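PDB 2PY5: DNA polymerase from Bacillus phage phi29, which copies the viral DNA by protein-primed, strand-displacing synthesis with high processivity and fidelity, and proofreads with a 3'-5' exonuclease. Local coordinates for residues I453-T457 with D458-L462; T465-P468 with D469-D473. The protein carries 2 engineered substitutions. One frame throughout, in Å; residues are numbered along the deposited sequence. Where two conformers were deposited one is given.

Contact 1 (I453-T457 with D458-L462); sequences IYCDT and DSIHL. With EDO (1,2-ethanediol), chain U.
Y454 and H461 face each other as a hydrogen-bonded antiparallel pair in the hairpin that carries the YCDTD motif. H461 N donates to Y454 O (2.9 Å), while H461 O takes I453 N at 2.9 Å and, weakly, Y454 N, the two donors of a classic beta bulge. The rings of Y454 and H461 form a T-shaped stack: the CD2 edge of Y454 sits over the centre of the imidazole face, planes 81° apart. Outside the hairpin, Y454 OH bonds with K498 N and H461 ND1 with Y494 OH. On the opposite face of the hairpin, C455 SG touches I460 CG2 at 3.9 Å.

Near the turn D456 N reaches S459 O (3.0 Å), and D456 O receives D458 N at 2.7 Å. D456 is a catalytic magnesium ligand; its OD2 is in a salt bridge with K498 NZ and its OD1 in a hydrogen bond with T231 OG1. In the conformer given, S459 OG donates to D458 OD2 (2.9 Å) from above the carboxylate plane; D458 also binds magnesium and lies close to D249. An ethanediol, probably from the crystallisation liquor, rests against D458, its C2 3.1 Å from OD2. Strands 231-233 and 241-250 flank the hairpin, and helix 427-447 packs beneath C455 and I460.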
loop_
_atom_site.group_PDB
_atom_site.type_symbol
_atom_site.label_atom_id
_atom_site.label_comp_id
_atom_site.label_asym_id
_atom_site.label_seq_id
_atom_site.Cartn_x
_atom_site.Cartn_y
_atom_site.Cartn_z
ATOM N N ILE F 453 -12.336 -13.419 -17.722
ATOM C CA ILE F 453 -12.917 -12.083 -17.743
ATOM C C ILE F 453 -11.894 -11.026 -17.335
ATOM O O ILE F 453 -11.725 -10.009 -18.024
ATOM C CB ILE F 453 -14.113 -11.961 -16.755
ATOM C CG1 ILE F 453 -15.210 -12.975 -17.056
ATOM C CG2 ILE F 453 -14.709 -10.529 -16.798
ATOM C CD1 ILE F 453 -16.225 -13.141 -15.875
ATOM N N TYR F 454 -11.216 -11.273 -16.211
ATOM C CA TYR F 454 -10.515 -10.216 -15.485
ATOM C C TYR F 454 -9.471 -10.813 -14.567
ATOM O O TYR F 454 -9.715 -11.852 -13.972
ATOM C CB TYR F 454 -11.556 -9.452 -14.653
ATOM C CG TYR F 454 -11.045 -8.341 -13.772
ATOM C CD1 TYR F 454 -10.583 -7.160 -14.310
ATOM C CD2 TYR F 454 -10.999 -8.481 -12.388
ATOM C CE1 TYR F 454 -10.103 -6.131 -13.506
ATOM C CE2 TYR F 454 -10.550 -7.447 -11.579
ATOM C CZ TYR F 454 -10.098 -6.286 -12.130
ATOM O OH TYR F 454 -9.619 -5.255 -11.335
ATOM N N CYS F 455 -8.322 -10.155 -14.471
ATOM C CA CYS F 455 -7.295 -10.492 -13.489
ATOM C C CYS F 455 -6.977 -9.267 -12.660
ATOM O O CYS F 455 -6.902 -8.162 -13.195
ATOM C CB CYS F 455 -5.999 -10.887 -14.193
ATOM S SG CYS F 455 -6.130 -12.311 -15.291
ATOM N N ASP F 456 -6.738 -9.474 -11.373
ATOM C CA ASP F 456 -6.146 -8.426 -10.553
ATOM C C ASP F 456 -5.192 -8.989 -9.521
ATOM O O ASP F 456 -5.609 -9.383 -8.428
ATOM C CB ASP F 456 -7.189 -7.573 -9.850
ATOM C CG ASP F 456 -6.553 -6.401 -9.085
ATOM O OD1 ASP F 456 -5.334 -6.140 -9.302
ATOM O OD2 ASP F 456 -7.247 -5.735 -8.281
ATOM N N THR F 457 -3.918 -9.020 -9.904
ATOM C CA THR F 457 -2.785 -9.291 -9.026
ATOM C C THR F 457 -2.705 -10.729 -8.603
ATOM O O THR F 457 -1.797 -11.426 -9.039
ATOM C CB THR F 457 -2.726 -8.339 -7.817
ATOM O OG1 THR F 457 -2.681 -7.002 -8.296
ATOM C CG2 THR F 457 -1.460 -8.605 -6.973
ATOM N N ASP F 458 -3.649 -11.160 -7.763
ATOM C CA ASP F 458 -3.684 -12.528 -7.226
ATOM C C ASP F 458 -5.009 -13.199 -7.526
ATOM O O ASP F 458 -5.289 -14.249 -6.986
ATOM C CB ASP F 458 -3.446 -12.530 -5.689
ATOM C CG ASP F 458 -4.404 -11.647 -4.927
ATOM O OD1 ASP F 458 -4.202 -11.451 -3.697
ATOM O OD2 ASP F 458 -5.347 -11.113 -5.549
ATOM N N SER F 459 -5.818 -12.621 -8.417
ATOM C CA SER F 459 -7.164 -13.126 -8.598
ATOM C C SER F 459 -7.505 -13.226 -10.061
ATOM O O SER F 459 -7.096 -12.400 -10.862
ATOM C CB SER F 459 -8.175 -12.236 -7.903
ATOM O OG SER F 459 -7.897 -12.138 -6.517
ATOM N N ILE F 460 -8.229 -14.282 -10.400
ATOM C CA ILE F 460 -8.774 -14.433 -11.753
ATOM C C ILE F 460 -10.287 -14.646 -11.667
ATOM O O ILE F 460 -10.792 -15.358 -10.811
ATOM C CB ILE F 460 -8.114 -15.573 -12.565
ATOM C CG1 ILE F 460 -8.310 -16.946 -11.912
ATOM C CG2 ILE F 460 -6.617 -15.256 -12.755
ATOM C CD1 ILE F 460 -7.706 -18.090 -12.740
ATOM N N HIS F 461 -11.001 -13.993 -12.571
ATOM C CA HIS F 461 -12.458 -14.039 -12.621
ATOM C C HIS F 461 -12.837 -14.707 -13.930
ATOM O O HIS F 461 -12.376 -14.266 -14.992
ATOM C CB HIS F 461 -13.039 -12.624 -12.624
ATOM C CG HIS F 461 -12.717 -11.806 -11.407
ATOM N ND1 HIS F 461 -13.587 -10.856 -10.915
ATOM C CD2 HIS F 461 -11.626 -11.767 -10.605
ATOM C CE1 HIS F 461 -13.049 -10.275 -9.860
ATOM N NE2 HIS F 461 -11.858 -10.808 -9.646
ATOM N N LEU F 462 -13.690 -15.732 -13.858
ATOM C CA LEU F 462 -14.088 -16.540 -15.019
ATOM C C LEU F 462 -15.599 -16.509 -15.204
ATOM O O LEU F 462 -16.352 -16.430 -14.236
ATOM C CB LEU F 462 -13.696 -18.007 -14.808
ATOM C CG LEU F 462 -12.245 -18.368 -14.481
ATOM C CD1 LEU F 462 -12.102 -19.891 -14.445
ATOM C CD2 LEU F 462 -11.284 -17.751 -15.466
HETATM C C1 EDO U . -5.305 -7.928 -5.269
HETATM O O1 EDO U . -4.755 -6.933 -4.398
HETATM C C2 EDO U . -6.655 -8.424 -4.753
HETATM O O2 EDO U . -7.555 -8.760 -5.827
#

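Contact 2 (T465-P468 with D469-D473); sequences TEIP and DVIKD
I467 and K472 meet through a polar contact between a backbone carbonyl and a lysine tip. K472 NZ donates to I467 O at 2.7 Å, coming from above the carbonyl plane; a bend at the end of the lysine chain (chi4 -20°) turns the ammonium group back to it. In the conformer given for D469, the same NZ forms a salt bridge with D469 OD1 at 3.5 Å, and a water gives one hydrogen to I467 O (2.7 Å) and the other to D469 OD1 (3.3 Å), so these groups close a small ring of polar contacts.

The backbone bonds I471 N to P468 O (3.2 Å) and K472 N to D469 O make two overlapping type I beta turns in the surface loop between strands 459-463 and 483-489.

Among apolar contacts, I471 CG1 runs alongside the proline ring, 4.1 Å from P468 CD, and I467 CG2 rests on the aliphatic part of K472, 3.9 Å from its CG. P468 also packs on F248, C448 and R451.

Charge thus collects on the exposed side, whereas P468 and I471 turn their hydrocarbon toward the protein; beside D469, the lysine probably keeps its positive charge.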
loop_
_atom_site.group_PDB
_atom_site.type_symbol
_atom_site.label_atom_id
_atom_site.label_comp_id
_atom_site.label_asym_id
_atom_site.label_seq_id
_atom_site.Cartn_x
_atom_site.Cartn_y
_atom_site.Cartn_z
ATOM N N THR F 465 -19.567 -21.530 -13.597
ATOM C CA THR F 465 -19.496 -21.827 -12.162
ATOM C C THR F 465 -18.770 -23.138 -11.802
ATOM O O THR F 465 -18.659 -23.458 -10.623
ATOM C CB THR F 465 -20.898 -21.845 -11.552
ATOM O OG1 THR F 465 -21.627 -22.944 -12.087
ATOM C CG2 THR F 465 -21.629 -20.541 -11.856
ATOM N N GLU F 466 -18.264 -23.872 -12.796
ATOM C CA GLU F 466 -17.500 -25.098 -12.539
ATOM C C GLU F 466 -16.002 -24.846 -12.572
ATOM O O GLU F 466 -15.509 -24.088 -13.402
ATOM C CB GLU F 466 -17.863 -26.181 -13.555
ATOM C CG GLU F 466 -19.346 -26.551 -13.572
ATOM C CD GLU F 466 -19.839 -27.221 -12.286
ATOM O OE1 GLU F 466 -21.073 -27.371 -12.136
ATOM O OE2 GLU F 466 -19.015 -27.602 -11.424
ATOM N N ILE F 467 -15.273 -25.474 -11.656
ATOM C CA ILE F 467 -13.824 -25.321 -11.634
ATOM C C ILE F 467 -13.246 -25.876 -12.949
ATOM O O ILE F 467 -13.536 -27.020 -13.318
ATOM C CB ILE F 467 -13.195 -26.039 -10.432
ATOM C CG1 ILE F 467 -13.662 -25.381 -9.122
ATOM C CG2 ILE F 467 -11.671 -25.969 -10.516
ATOM C CD1 ILE F 467 -13.356 -26.190 -7.878
ATOM N N PRO F 468 -12.458 -25.050 -13.679
ATOM C CA PRO F 468 -11.827 -25.582 -14.889
ATOM C C PRO F 468 -10.930 -26.796 -14.601
ATOM O O PRO F 468 -10.153 -26.779 -13.646
ATOM C CB PRO F 468 -10.992 -24.408 -15.406
ATOM C CG PRO F 468 -11.572 -23.201 -14.781
ATOM C CD PRO F 468 -12.142 -23.622 -13.466
ATOM N N ASP F 469 -11.056 -27.828 -15.430
ATOM C CA ASP F 469 -10.247 -29.041 -15.294
ATOM C C ASP F 469 -8.754 -28.718 -15.240
ATOM O O ASP F 469 -8.003 -29.333 -14.473
ATOM C CB ASP F 469 -10.512 -29.998 -16.465
ATOM C CG ASP F 469 -11.861 -30.697 -16.379
ATOM O OD1 ASP F 469 -12.567 -30.565 -15.355
ATOM O OD2 ASP F 469 -12.223 -31.395 -17.353
ATOM N N VAL F 470 -8.326 -27.743 -16.048
ATOM C CA VAL F 470 -6.902 -27.440 -16.196
ATOM C C VAL F 470 -6.251 -26.891 -14.913
ATOM O O VAL F 470 -5.027 -26.993 -14.753
ATOM C CB VAL F 470 -6.648 -26.476 -17.385
ATOM C CG1 VAL F 470 -5.172 -26.149 -17.511
ATOM C CG2 VAL F 470 -7.137 -27.094 -18.678
ATOM N N ILE F 471 -7.055 -26.321 -14.003
ATOM C CA ILE F 471 -6.521 -25.805 -12.723
ATOM C C ILE F 471 -6.979 -26.581 -11.484
ATOM O O ILE F 471 -6.600 -26.233 -10.373
ATOM C CB ILE F 471 -6.800 -24.262 -12.518
ATOM C CG1 ILE F 471 -8.274 -23.967 -12.249
ATOM C CG2 ILE F 471 -6.307 -23.458 -13.711
ATOM C CD1 ILE F 471 -8.532 -22.500 -11.892
ATOM N N LYS F 472 -7.763 -27.645 -11.664
ATOM C CA LYS F 472 -8.262 -28.423 -10.523
ATOM C C LYS F 472 -7.184 -28.804 -9.520
ATOM O O LYS F 472 -7.415 -28.765 -8.311
ATOM C CB LYS F 472 -8.916 -29.717 -11.003
ATOM C CG LYS F 472 -10.320 -29.538 -11.411
ATOM C CD LYS F 472 -11.013 -30.882 -11.539
ATOM C CE LYS F 472 -12.377 -30.760 -12.190
ATOM N NZ LYS F 472 -12.916 -29.390 -12.120
ATOM N N ASP F 473 -6.019 -29.182 -10.034
ATOM C CA ASP F 473 -4.934 -29.697 -9.199
ATOM C C ASP F 473 -4.159 -28.618 -8.446
ATOM O O ASP F 473 -3.359 -28.942 -7.555
ATOM C CB ASP F 473 -3.974 -30.554 -10.037
ATOM C CG ASP F 473 -3.270 -29.766 -11.137
ATOM O OD1 ASP F 473 -3.477 -28.533 -11.244
ATOM O OD2 ASP F 473 -2.504 -30.391 -11.902
HETATM O O HOH W 1 -14.879 -28.214 -15.338
#

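Coming from helix 427-447, the chain enters strand 452-456, turns at T457 and D458, and returns along strand 459-463: contact 1 closes this hairpin, placing D458 near D249 on strand 241-250. The chain then leaves the sheet for the loop ahead of strand 483-489, where contact 2 closes a short turn at the surface. The two follow in series, neither nested nor crossed, with centres about 15 Å apart. They meet where L462 CD1 packs on P468 CG at 3.4 Å. C448 and F248 touch both L462 and P468, so the end of the hairpin and the start of the surface turn share one apolar patch.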